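Side-chain contacts in putative glycoside hydrolase (Bacteroides thetaiotaomicron VPI-5482, PDB 3HBZ), which is of unknown function but is a putative glycoside hydrolase that binds calcium and may take part in carbohydrate metabolism: residues Ser25-Asn30 / Ile184-Val189; Arg66-His69 / Gln73-Val76; Thr98-Glu103 / Met124-Gly129; Glu103-Gly108 / Tyr112-Arg117; Thr147-Phe150 / Gly156-Leu159. One frame throughout, in Å; residues are numbered along the deposited sequence.

Interaction 1: Ser25-Asn30 / Ile184-Val189. With CAC (cacodylate ion), chain G.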
# COMPACT_ATOMS: atom_id res chain seq x y z
N SER A 25 7.42 -0.36 11.10
CA SER A 25 8.42 -1.20 10.48
C SER A 25 8.83 -0.72 9.10
O SER A 25 8.02 -0.29 8.31
CB SER A 25 7.92 -2.63 10.33
OG SER A 25 7.78 -3.17 11.61
N PRO A 26 10.10 -0.86 8.78
CA PRO A 26 10.55 -0.50 7.43
C PRO A 26 9.81 -1.29 6.38
O PRO A 26 9.50 -2.42 6.60
CB PRO A 26 12.03 -0.88 7.43
CG PRO A 26 12.43 -0.85 8.84
CD PRO A 26 11.23 -1.17 9.68
N ILE A 27 9.51 -0.65 5.25
CA ILE A 27 8.80 -1.28 4.18
C ILE A 27 9.84 -1.65 3.12
O ILE A 27 10.47 -0.78 2.47
CB ILE A 27 7.68 -0.38 3.57
CG1 ILE A 27 6.62 -0.16 4.66
CG2 ILE A 27 7.11 -1.06 2.31
CD1 ILE A 27 5.56 0.90 4.32
N ILE A 28 10.04 -2.95 2.99
CA ILE A 28 11.00 -3.51 2.06
C ILE A 28 10.32 -4.10 0.82
O ILE A 28 9.42 -4.89 0.93
CB ILE A 28 11.85 -4.58 2.77
CG1 ILE A 28 12.44 -3.92 4.01
CG2 ILE A 28 12.97 -5.09 1.80
CD1 ILE A 28 13.40 -4.81 4.86
N THR A 29 10.74 -3.67 -0.37
CA THR A 29 10.29 -4.27 -1.61
C THR A 29 11.51 -4.97 -2.24
O THR A 29 12.53 -5.12 -1.59
CB THR A 29 9.69 -3.22 -2.58
OG1 THR A 29 10.72 -2.33 -3.03
CG2 THR A 29 8.54 -2.44 -1.90
N ASN A 30 11.40 -5.37 -3.50
CA ASN A 30 12.49 -6.01 -4.18
C ASN A 30 13.78 -5.15 -4.26
O ASN A 30 14.86 -5.71 -4.18
CB ASN A 30 12.09 -6.43 -5.60
CG ASN A 30 13.06 -7.46 -6.19
OD1 ASN A 30 13.17 -8.55 -5.67
ND2 ASN A 30 13.79 -7.10 -7.25
N ILE A 184 -3.01 2.96 1.84
CA ILE A 184 -1.94 3.38 2.71
C ILE A 184 -1.46 2.18 3.52
O ILE A 184 -2.23 1.53 4.22
CB ILE A 184 -2.34 4.52 3.62
CG1 ILE A 184 -2.58 5.80 2.78
CG2 ILE A 184 -1.21 4.78 4.76
CD1 ILE A 184 -3.14 6.94 3.64
N GLY A 185 -0.17 1.90 3.46
CA GLY A 185 0.35 0.66 4.07
C GLY A 185 1.42 0.03 3.18
O GLY A 185 2.16 0.73 2.47
N SER A 186 1.48 -1.30 3.19
CA SER A 186 2.38 -1.99 2.30
C SER A 186 1.82 -3.32 1.82
O SER A 186 0.86 -3.85 2.40
CB SER A 186 3.74 -2.21 2.99
OG SER A 186 3.58 -2.97 4.17
N PHE A 187 2.42 -3.85 0.76
CA PHE A 187 1.99 -5.14 0.19
C PHE A 187 3.11 -6.15 0.41
O PHE A 187 4.21 -5.97 -0.06
CB PHE A 187 1.69 -5.04 -1.30
CG PHE A 187 1.07 -6.32 -1.89
CD1 PHE A 187 -0.24 -6.62 -1.68
CD2 PHE A 187 1.83 -7.21 -2.61
CE1 PHE A 187 -0.81 -7.76 -2.20
CE2 PHE A 187 1.27 -8.38 -3.11
CZ PHE A 187 -0.05 -8.64 -2.92
N ASP A 188 2.83 -7.19 1.17
CA ASP A 188 3.84 -8.18 1.51
C ASP A 188 3.78 -9.30 0.49
O ASP A 188 2.93 -10.20 0.59
CB ASP A 188 3.61 -8.66 2.93
CG ASP A 188 4.53 -9.83 3.34
OD1 ASP A 188 5.29 -10.35 2.52
OD2 ASP A 188 4.42 -10.21 4.48
N VAL A 189 4.69 -9.27 -0.47
CA VAL A 189 4.58 -10.13 -1.63
C VAL A 189 4.82 -11.59 -1.24
O VAL A 189 4.41 -12.46 -1.96
CB VAL A 189 5.54 -9.72 -2.79
CG1 VAL A 189 7.01 -10.06 -2.45
CG2 VAL A 189 5.10 -10.42 -4.12
AS CAC G . 10.43 -3.02 -6.83
O1 CAC G . 11.44 -2.44 -5.53
O2 CAC G . 9.55 -4.34 -6.06
C1 CAC G . 9.09 -1.63 -7.14
C2 CAC G . 11.37 -3.63 -8.46
O HOH W 1 6.66 -4.60 0.91

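Interaction 2: Arg66-His69 / Gln73-Val76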
# COMPACT_ATOMS: atom_id res chain seq x y z
N ARG A 66 25.08 8.02 6.69
CA ARG A 66 24.85 8.77 5.46
C ARG A 66 23.80 9.81 5.68
O ARG A 66 23.07 9.78 6.69
CB ARG A 66 24.43 7.85 4.32
CG ARG A 66 25.14 6.50 4.33
CD ARG A 66 24.67 5.62 3.15
NE ARG A 66 25.25 6.06 1.89
CZ ARG A 66 25.09 5.40 0.75
NH1 ARG A 66 24.39 4.28 0.71
NH2 ARG A 66 25.65 5.84 -0.36
N ASP A 67 23.74 10.72 4.71
CA ASP A 67 22.80 11.84 4.69
C ASP A 67 21.57 11.42 3.88
O ASP A 67 21.66 11.23 2.66
CB ASP A 67 23.46 13.07 4.04
CG ASP A 67 22.61 14.32 4.18
OD1 ASP A 67 21.43 14.21 4.62
OD2 ASP A 67 23.12 15.41 3.86
N PHE A 68 20.44 11.26 4.57
CA PHE A 68 19.21 10.78 3.95
C PHE A 68 18.21 11.91 3.61
O PHE A 68 17.03 11.69 3.35
CB PHE A 68 18.58 9.72 4.85
CG PHE A 68 19.29 8.40 4.79
CD1 PHE A 68 18.95 7.47 3.82
CD2 PHE A 68 20.35 8.11 5.65
CE1 PHE A 68 19.63 6.26 3.75
CE2 PHE A 68 21.03 6.90 5.57
CZ PHE A 68 20.67 5.97 4.63
N HIS A 69 18.70 13.14 3.57
CA HIS A 69 17.93 14.19 2.92
C HIS A 69 17.47 13.77 1.51
O HIS A 69 16.36 14.10 1.10
CB HIS A 69 18.71 15.49 2.93
CG HIS A 69 18.62 16.21 4.24
ND1 HIS A 69 19.57 16.10 5.23
CD2 HIS A 69 17.64 17.00 4.74
CE1 HIS A 69 19.20 16.83 6.27
NE2 HIS A 69 18.03 17.39 6.00
N GLN A 73 21.64 4.95 -2.24
CA GLN A 73 21.70 3.62 -2.84
C GLN A 73 22.78 2.74 -2.21
O GLN A 73 23.89 3.19 -1.90
CB GLN A 73 21.99 3.70 -4.34
CG GLN A 73 20.91 4.42 -5.15
CD GLN A 73 21.06 4.18 -6.63
OE1 GLN A 73 21.97 3.47 -7.06
NE2 GLN A 73 20.17 4.75 -7.41
N TYR A 74 22.45 1.46 -2.05
CA TYR A 74 23.37 0.43 -1.65
C TYR A 74 23.33 -0.71 -2.65
O TYR A 74 22.27 -1.03 -3.18
CB TYR A 74 22.96 -0.18 -0.30
CG TYR A 74 22.93 0.76 0.91
CD1 TYR A 74 21.95 1.72 1.06
CD2 TYR A 74 23.87 0.64 1.94
CE1 TYR A 74 21.89 2.54 2.20
CE2 TYR A 74 23.83 1.46 3.07
CZ TYR A 74 22.83 2.40 3.20
OH TYR A 74 22.79 3.21 4.30
N THR A 75 24.46 -1.36 -2.85
CA THR A 75 24.53 -2.56 -3.69
C THR A 75 24.89 -3.79 -2.86
O THR A 75 25.88 -3.80 -2.16
CB THR A 75 25.57 -2.33 -4.83
OG1 THR A 75 25.10 -1.27 -5.63
CG2 THR A 75 25.77 -3.54 -5.71
N VAL A 76 24.08 -4.83 -2.99
CA VAL A 76 24.29 -6.12 -2.37
C VAL A 76 24.83 -7.04 -3.47
O VAL A 76 24.27 -7.12 -4.57
CB VAL A 76 23.00 -6.67 -1.81
CG1 VAL A 76 23.21 -8.02 -1.18
CG2 VAL A 76 22.38 -5.67 -0.78

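Interaction 3: Thr98-Glu103 / Met124-Gly129. With CA (calcium ion), chain B; NA (sodium ion), chain D.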
# COMPACT_ATOMS: atom_id res chain seq x y z
N THR A 98 -1.88 14.15 3.22
CA THR A 98 -3.35 14.14 3.32
C THR A 98 -4.11 14.70 2.10
O THR A 98 -5.34 14.77 2.12
CB THR A 98 -3.85 14.92 4.57
OG1 THR A 98 -3.60 16.33 4.42
CG2 THR A 98 -3.18 14.37 5.84
N ILE A 99 -3.37 15.10 1.06
CA ILE A 99 -3.96 15.69 -0.15
C ILE A 99 -3.48 14.86 -1.33
O ILE A 99 -2.28 14.80 -1.57
CB ILE A 99 -3.55 17.17 -0.34
CG1 ILE A 99 -3.94 18.02 0.88
CG2 ILE A 99 -4.12 17.77 -1.65
CD1 ILE A 99 -5.36 18.44 0.93
N TYR A 100 -4.40 14.25 -2.07
CA TYR A 100 -4.04 13.24 -3.07
C TYR A 100 -4.60 13.60 -4.43
O TYR A 100 -5.80 13.51 -4.64
CB TYR A 100 -4.59 11.88 -2.65
CG TYR A 100 -4.40 11.58 -1.18
CD1 TYR A 100 -3.14 11.59 -0.62
CD2 TYR A 100 -5.48 11.28 -0.37
CE1 TYR A 100 -2.95 11.31 0.72
CE2 TYR A 100 -5.31 11.01 0.98
CZ TYR A 100 -4.05 11.01 1.52
OH TYR A 100 -3.90 10.71 2.87
N ASN A 101 -3.73 13.97 -5.36
CA ASN A 101 -4.15 14.34 -6.71
C ASN A 101 -3.78 13.29 -7.78
O ASN A 101 -4.13 13.41 -8.95
CB ASN A 101 -3.57 15.72 -7.04
CG ASN A 101 -4.35 16.86 -6.37
OD1 ASN A 101 -5.51 17.07 -6.65
ND2 ASN A 101 -3.69 17.60 -5.50
N PHE A 102 -3.05 12.27 -7.35
CA PHE A 102 -2.71 11.12 -8.17
C PHE A 102 -1.94 11.45 -9.44
O PHE A 102 -2.10 10.77 -10.46
CB PHE A 102 -3.98 10.28 -8.42
CG PHE A 102 -4.60 9.80 -7.13
CD1 PHE A 102 -4.02 8.78 -6.43
CD2 PHE A 102 -5.66 10.48 -6.54
CE1 PHE A 102 -4.53 8.38 -5.20
CE2 PHE A 102 -6.16 10.07 -5.32
CZ PHE A 102 -5.58 9.02 -4.66
N GLU A 103 -1.11 12.50 -9.36
CA GLU A 103 -0.29 12.93 -10.47
C GLU A 103 1.06 12.20 -10.54
O GLU A 103 1.63 12.03 -11.60
CB GLU A 103 -0.01 14.45 -10.43
CG GLU A 103 -1.24 15.39 -10.30
CD GLU A 103 -2.30 15.11 -11.36
OE1 GLU A 103 -1.92 14.68 -12.48
OE2 GLU A 103 -3.50 15.31 -11.08
N MSE A 124 5.65 9.62 0.73
CA MSE A 124 4.81 8.40 0.88
C MSE A 124 4.66 7.66 -0.45
O MSE A 124 4.49 8.29 -1.52
CB MSE A 124 3.41 8.75 1.40
CG MSE A 124 2.67 7.52 1.95
SE MSE A 124 0.91 7.98 2.51
CE MSE A 124 0.02 7.98 0.77
N GLU A 125 4.74 6.33 -0.39
CA GLU A 125 4.40 5.44 -1.46
C GLU A 125 3.10 4.70 -1.14
O GLU A 125 2.99 3.98 -0.14
CB GLU A 125 5.51 4.43 -1.71
CG GLU A 125 6.87 5.08 -1.85
CD GLU A 125 7.94 4.20 -2.50
OE1 GLU A 125 7.63 3.04 -2.92
OE2 GLU A 125 9.10 4.71 -2.61
N TRP A 126 2.08 4.91 -1.97
CA TRP A 126 0.86 4.10 -1.89
C TRP A 126 1.22 2.67 -2.26
O TRP A 126 2.18 2.42 -3.00
CB TRP A 126 -0.21 4.58 -2.85
CG TRP A 126 -0.85 5.89 -2.50
CD1 TRP A 126 -0.40 7.13 -2.82
CD2 TRP A 126 -2.08 6.08 -1.77
NE1 TRP A 126 -1.28 8.09 -2.30
CE2 TRP A 126 -2.32 7.46 -1.68
CE3 TRP A 126 -3.01 5.20 -1.22
CZ2 TRP A 126 -3.43 7.98 -1.03
CZ3 TRP A 126 -4.14 5.70 -0.61
CH2 TRP A 126 -4.34 7.08 -0.51
N ALA A 127 0.45 1.73 -1.73
CA ALA A 127 0.63 0.31 -2.04
C ALA A 127 -0.58 -0.18 -2.85
O ALA A 127 -1.66 0.42 -2.77
CB ALA A 127 0.75 -0.50 -0.74
N SER A 128 -0.38 -1.28 -3.58
CA SER A 128 -1.47 -2.04 -4.24
C SER A 128 -1.07 -3.48 -4.32
O SER A 128 0.05 -3.84 -3.92
CB SER A 128 -1.71 -1.57 -5.68
OG SER A 128 -0.62 -1.91 -6.54
N GLY A 129 -1.97 -4.31 -4.86
CA GLY A 129 -1.61 -5.69 -5.14
C GLY A 129 -0.84 -5.96 -6.43
O GLY A 129 -0.73 -7.12 -6.83
CA CA B . -5.60 14.48 -10.51
NA NA D . 0.06 15.11 -1.91
O HOH W 2 -6.08 16.44 -9.27
O HOH W 3 -1.02 14.50 -4.42
O HOH W 4 2.00 15.09 -3.59
O HOH W 5 -0.46 17.75 -2.56
O HOH W 6 1.75 15.38 -0.58

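Interaction 4: Glu103-Gly108 / Tyr112-Arg117. With CA (calcium ion), chain B; NA (sodium ion), chain D.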
# COMPACT_ATOMS: atom_id res chain seq x y z
N GLU A 103 -1.11 12.50 -9.36
CA GLU A 103 -0.29 12.93 -10.47
C GLU A 103 1.06 12.20 -10.54
O GLU A 103 1.63 12.03 -11.60
CB GLU A 103 -0.01 14.45 -10.43
CG GLU A 103 -1.24 15.39 -10.30
CD GLU A 103 -2.30 15.11 -11.36
OE1 GLU A 103 -1.92 14.68 -12.48
OE2 GLU A 103 -3.50 15.31 -11.08
N ASP A 104 1.60 11.81 -9.39
CA ASP A 104 3.01 11.43 -9.29
C ASP A 104 3.15 9.92 -9.11
O ASP A 104 2.48 9.33 -8.25
CB ASP A 104 3.64 12.08 -8.07
CG ASP A 104 3.77 13.61 -8.21
OD1 ASP A 104 4.12 14.10 -9.29
OD2 ASP A 104 3.49 14.29 -7.23
N THR A 105 4.03 9.33 -9.90
CA THR A 105 4.32 7.90 -9.80
C THR A 105 5.83 7.71 -9.97
O THR A 105 6.53 8.61 -10.46
CB THR A 105 3.62 7.11 -10.88
OG1 THR A 105 4.09 7.58 -12.13
CG2 THR A 105 2.08 7.24 -10.79
N LEU A 106 6.33 6.54 -9.58
CA LEU A 106 7.76 6.23 -9.69
C LEU A 106 8.13 5.85 -11.12
O LEU A 106 7.52 4.99 -11.71
CB LEU A 106 8.19 5.14 -8.70
CG LEU A 106 8.25 5.42 -7.19
CD1 LEU A 106 8.60 4.10 -6.46
CD2 LEU A 106 9.28 6.49 -6.79
N GLY A 107 9.12 6.53 -11.68
CA GLY A 107 9.58 6.24 -13.04
C GLY A 107 10.40 4.96 -13.11
O GLY A 107 10.93 4.49 -12.10
N GLY A 108 10.47 4.37 -14.31
CA GLY A 108 11.28 3.17 -14.53
C GLY A 108 10.79 1.86 -13.93
O GLY A 108 11.55 0.92 -13.81
N TYR A 112 2.69 0.78 -12.03
CA TYR A 112 2.59 2.05 -11.40
C TYR A 112 2.63 1.94 -9.91
O TYR A 112 1.92 1.10 -9.31
CB TYR A 112 1.27 2.69 -11.79
CG TYR A 112 1.28 3.28 -13.19
CD1 TYR A 112 1.88 4.49 -13.42
CD2 TYR A 112 0.65 2.66 -14.24
CE1 TYR A 112 1.85 5.08 -14.65
CE2 TYR A 112 0.63 3.26 -15.53
CZ TYR A 112 1.24 4.46 -15.71
OH TYR A 112 1.26 5.10 -16.93
N ILE A 113 3.43 2.83 -9.33
CA ILE A 113 3.49 3.08 -7.87
C ILE A 113 3.28 4.60 -7.71
O ILE A 113 4.08 5.42 -8.21
CB ILE A 113 4.85 2.65 -7.27
CG1 ILE A 113 5.14 1.13 -7.47
CG2 ILE A 113 5.01 3.04 -5.76
CD1 ILE A 113 6.68 0.76 -7.32
N PHE A 114 2.14 4.94 -7.12
CA PHE A 114 1.76 6.32 -6.78
C PHE A 114 2.47 6.79 -5.56
O PHE A 114 2.51 6.09 -4.52
CB PHE A 114 0.24 6.36 -6.54
CG PHE A 114 -0.57 6.23 -7.77
CD1 PHE A 114 -0.89 7.36 -8.52
CD2 PHE A 114 -1.01 4.98 -8.21
CE1 PHE A 114 -1.65 7.23 -9.68
CE2 PHE A 114 -1.78 4.88 -9.36
CZ PHE A 114 -2.08 6.00 -10.10
N VAL A 115 3.04 7.98 -5.64
CA VAL A 115 3.75 8.59 -4.52
C VAL A 115 3.20 9.97 -4.20
O VAL A 115 2.55 10.62 -5.03
CB VAL A 115 5.27 8.64 -4.83
CG1 VAL A 115 5.78 7.19 -5.13
CG2 VAL A 115 5.59 9.55 -6.05
N GLU A 116 3.45 10.42 -2.98
CA GLU A 116 3.19 11.80 -2.57
C GLU A 116 4.55 12.48 -2.45
O GLU A 116 5.50 11.84 -1.96
CB GLU A 116 2.44 11.80 -1.26
CG GLU A 116 1.12 10.98 -1.30
CD GLU A 116 0.14 11.55 -2.29
OE1 GLU A 116 0.22 12.76 -2.54
OE2 GLU A 116 -0.70 10.79 -2.85
N ARG A 117 4.66 13.73 -2.91
CA ARG A 117 5.90 14.50 -2.86
C ARG A 117 5.71 15.80 -2.07
O ARG A 117 4.60 16.34 -1.97
CB ARG A 117 6.43 14.81 -4.28
CG ARG A 117 6.94 13.59 -5.03
CD ARG A 117 7.52 13.85 -6.47
NE ARG A 117 8.30 12.66 -6.93
CZ ARG A 117 8.04 11.84 -7.97
NH1 ARG A 117 7.00 12.03 -8.79
NH2 ARG A 117 8.84 10.80 -8.21
CA CA B . -5.60 14.48 -10.51
NA NA D . 0.06 15.11 -1.91
O HOH W 7 0.34 10.56 -6.86
O HOH W 8 5.57 3.51 -10.94
O HOH W 4 2.00 15.09 -3.59
O HOH W 6 1.75 15.38 -0.58
O HOH W 2 -6.08 16.44 -9.27
O HOH W 5 -0.46 17.75 -2.56
O HOH W 3 -1.02 14.50 -4.42

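Interaction 5: Thr147-Phe150 / Gly156-Leu159. With CA (calcium ion), chain B.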
# COMPACT_ATOMS: atom_id res chain seq x y z
N THR A 147 -4.16 -1.88 -10.99
CA THR A 147 -3.97 -0.56 -10.43
C THR A 147 -3.02 0.21 -11.38
O THR A 147 -1.87 -0.19 -11.55
CB THR A 147 -3.38 -0.66 -9.07
OG1 THR A 147 -4.25 -1.40 -8.21
CG2 THR A 147 -3.15 0.77 -8.45
N PHE A 148 -3.53 1.27 -12.01
CA PHE A 148 -2.72 2.09 -12.92
C PHE A 148 -3.16 3.54 -12.92
O PHE A 148 -4.10 3.91 -12.23
CB PHE A 148 -2.70 1.53 -14.35
CG PHE A 148 -4.09 1.43 -15.01
CD1 PHE A 148 -4.93 0.35 -14.73
CD2 PHE A 148 -4.52 2.39 -15.91
CE1 PHE A 148 -6.17 0.24 -15.31
CE2 PHE A 148 -5.77 2.30 -16.50
CZ PHE A 148 -6.60 1.22 -16.21
N GLN A 149 -2.41 4.37 -13.65
CA GLN A 149 -2.72 5.79 -13.75
C GLN A 149 -3.39 6.10 -15.07
O GLN A 149 -2.95 5.62 -16.10
CB GLN A 149 -1.44 6.60 -13.66
CG GLN A 149 -1.66 8.11 -13.48
CD GLN A 149 -0.36 8.88 -13.45
OE1 GLN A 149 0.54 8.57 -14.22
NE2 GLN A 149 -0.26 9.90 -12.57
N PHE A 150 -4.43 6.93 -15.05
CA PHE A 150 -5.21 7.22 -16.26
C PHE A 150 -5.10 8.70 -16.56
O PHE A 150 -5.18 9.51 -15.62
CB PHE A 150 -6.67 6.83 -16.00
CG PHE A 150 -7.60 7.16 -17.12
CD1 PHE A 150 -7.37 6.68 -18.41
CD2 PHE A 150 -8.74 7.92 -16.88
CE1 PHE A 150 -8.27 6.96 -19.45
CE2 PHE A 150 -9.66 8.21 -17.92
CZ PHE A 150 -9.42 7.72 -19.22
N GLY A 156 -5.77 17.14 -13.98
CA GLY A 156 -4.62 16.28 -14.29
C GLY A 156 -5.01 14.82 -14.47
O GLY A 156 -6.04 14.53 -15.06
N LYS A 157 -4.17 13.91 -14.01
CA LYS A 157 -4.39 12.47 -14.16
C LYS A 157 -5.10 11.97 -12.94
O LYS A 157 -5.32 12.77 -12.01
CB LYS A 157 -3.08 11.75 -14.36
CG LYS A 157 -2.28 12.39 -15.55
CD LYS A 157 -0.89 11.80 -15.67
CE LYS A 157 -0.17 12.31 -16.94
NZ LYS A 157 1.26 11.91 -16.90
N CYS A 158 -5.48 10.69 -12.96
CA CYS A 158 -6.12 10.08 -11.80
C CYS A 158 -5.76 8.61 -11.63
O CYS A 158 -5.05 8.03 -12.45
CB CYS A 158 -7.63 10.22 -11.89
SG CYS A 158 -8.41 9.21 -13.20
N LEU A 159 -6.26 8.05 -10.53
CA LEU A 159 -6.12 6.68 -10.17
C LEU A 159 -7.20 5.90 -10.91
O LEU A 159 -8.36 6.32 -10.95
CB LEU A 159 -6.35 6.53 -8.64
CG LEU A 159 -6.37 5.11 -8.07
CD1 LEU A 159 -5.02 4.44 -8.33
CD2 LEU A 159 -6.77 5.20 -6.53
CA CA B . -5.60 14.48 -10.51
O HOH W 2 -6.08 16.44 -9.27

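Interaction 1: Ser25-Asn30 / Ile184-Val189
Ile27, on the edge strand 27-28 of a five-stranded mixed sheet, packs against Ser186 of strand 185-187, so that the contact joins that sheet to the larger antiparallel β-structure of the chain. It is a small junction, and no direct hydrogen bond crosses it. The Ile27 side chain does most of the touching. Its CG2 branch reaches Ser186 CB at 3.6 Å, while the other branch runs alongside and brings Ile27 CD1 to 3.8 Å from the same carbon, so that the serine methylene is met by both arms of the isoleucine. Ile27 CD1 also lies 3.9 Å from Gly185 O, a loose apolar approach to a carbonyl. The backbone turns Ser186 CB toward Ile27, and chi1 (59°) sets OG farther back, 4.2 Å from Ile27 CG1. At the backbone angles of Gly185 a CB would collide with the carbonyl O of Ile184.

Polar contact between the two strands goes through water 1, which donates to Ile28 O at 2.8 Å and to Phe187 O at 3.0 Å and so bridges two main-chain carbonyls. Further along, Thr29 OG1 donates to O1 of a cacodylate ion at 2.6 Å, whereas the bond from Asn30 N to its O2 is weak; the ion is probably a remnant of crystallisation.

The backbone of Ile27 pairs with Asn34 of strand 32-36, and its side chain also touches Phe36 of that strand. Ser186 pairs through its backbone with Lys201 of strand 200-205, and Phe187 leans on Ala131 of helix 130-134.

Interaction 2: Arg66-His69 / Gln73-Val76
A bend at chi3 (75°) in the otherwise extended outer chain of Arg66 turns its guanidinium over the ring of Tyr74. The arginine meets the tyrosine along two parts of its length. Near the hydroxyl, Arg66 CD lies 3.3 Å from Tyr74 OH. Farther out, Arg66 NH1 stands over the centre of the ring face, 3.4 Å from Tyr74 CE1. The guanidinium is almost perpendicular to the ring, at 88°, so an N-H edge rather than a flat face is turned to the aromatic surface. The cation-pi pair has Arg66 CZ 4.6 Å from the Tyr74 ring centroid.

The same nitrogen donates to the main chain: Arg66 NH1 to Gln73 O is 2.9 Å and nearly straight (168°), with the donor well above the carbonyl plane. The Phe68 side chain crosses that of Tyr74 at about a right angle, its CZ 3.5 Å from Tyr74 OH; Phe50 adds an edge-to-face contact to the tyrosine. The loop after strand 57-59 is thereby tied to strand 72-77 of the five-stranded mixed sheet.

One nitrogen thus serves both a carbonyl and a pi surface, which probably fixes the guanidinium's rotation; both would probably stabilise its positive charge.

Interaction 3: Thr98-Glu103 / Met124-Gly129
The indole of Trp126 is enclosed on both faces and at one edge. Phe102 CE1 lies over one face, 4.3 Å from Trp126 CE2, and the methyl CE of selenomethionine Met124 sits over the opposite face, toward the rim. At the edge, Trp126 CZ2 points into the face of Tyr100, above its centre and 3.6 Å from Tyr100 CD1. This is a T-shaped pair: the phenol ring and the six-membered indole ring have centroids 5.0 Å apart and planes at 81°. The backbone of Thr98 lies over the other face of the phenol.

The polar ends of this buried aromatic cluster find partners beyond the two segments. Trp126 NE1 is hydrogen-bonded to OE2 of Glu116, whose OE1 binds the sodium ion, and Tyr100 OH to Ala97 O.

Ile99 O binds the sodium ion at 2.4 Å, and Asn101 O binds the calcium ion at 2.4 Å. A bend at chi2 returns Glu103 OE2 to the calcium, 2.3 Å away. Buried aromatic packing and ion binding are thus combined in one segment, which supplies part of each metal's shell; Glu116 and waters complete the sodium site, and Thr155, Lys157, Asp332 and a water the calcium site.

Interaction 4: Glu103-Gly108 / Tyr112-Arg117
Thr105 and Phe114 lie side by side and point the same way. With Thr105 OG1 between its backbone N and carbonyl carbon (chi1 61°), the methyl is placed over one face of the phenyl ring. Thr105 CG2 is 4.0 Å from the Phe114 ring centroid, a CH-pi contact, and also touches Tyr112 CD1. Leu106 crosses Val115 at about a right angle, Leu106 CG to Val115 CG1 being 3.7 Å, and its CD1 rests 3.8 Å from Ile113 CG2.

Asp104 and Arg117 meet at a slant, carboxylate and guanidinium planes 70° apart. The salt bridge is long, 3.6 Å from Asp104 OD1 to Arg117 NH1, although OD1 does lie at the guanidinium edge. Val115 CG2 sits over one face of that group.

Two main-chain bonds flank the Thr105-Phe114 bridge, Val115 N to Asp104 O (3.0 Å) and Leu106 N to Ile113 O (2.9 Å), while water 8 links Leu106 O with Ile113 N. The motif is a loop that crosses the start of strand 115-118 through this single β-bridge, with a sodium ligand, Glu116, on the strand and a calcium ligand, Glu103, at the start of the loop.

Interaction 5: Thr147-Phe150 / Gly156-Leu159
Lys157 begins the contact, meeting Phe150 and Gln149 with the apolar part of its side chain. Lys157 CB sits 3.3 Å from Phe150 O, and the extended chain carries Lys157 CD across the Gln149 amide at a slant, 3.7 Å from Gln149 NE2. That amide is held from outside the hairpin, where NE2 donates to Phe102 O and more weakly to Glu103 O. Lys157 O binds the calcium ion at 2.3 Å.

Cys158 follows as the hydrogen-bonded partner of Phe150. Phe150 N to Cys158 O and Cys158 N to Phe150 O are both 2.9 Å. With its sulfur between backbone N and carbonyl carbon (chi1 70°), Cys158 places SG at the edge of the Phe150 ring, 3.9 Å from Phe150 CD2 and near the ring plane, a sulfur-aromatic contact that does not use the face.

Leu159 forms the next, non-hydrogen-bonded pair with Gln149. Its CD1 extends past that partner to Thr147 CG2 at 4.1 Å, while Thr147 OG1 bonds to Asn181 O. The same leucine methyl also meets the Phe114 ring.

Strands 147-150 and 158-165 thus make a β-hairpin whose connection supplies metal ligands: Thr155 and Lys157 complete the calcium site together with Asn101, Glu103 and Asp332.

How the interactions relate
Following the chain from the N terminus, interaction 1 opens first and closes last, and the other four contacts nest inside its loop. Interaction 2 closes a short loop that leads into strand 72-77 of the N-terminal mixed sheet, well before interaction 3 begins. Interaction 4 is nested in interaction 3 and shares Glu103 with it; the two also share the sodium site, through Ile99 and Glu116. Interaction 5 comes after both in series, yet joins them at the calcium ion, bound by Glu103 OE2 and Lys157 O, while Glu103 OE1 probably accepts a hydrogen bond from Lys157 N. Interaction 1 returns to interaction 3 by packing Ile184 on Trp126 and Phe187 on Ser128. No two loops cross.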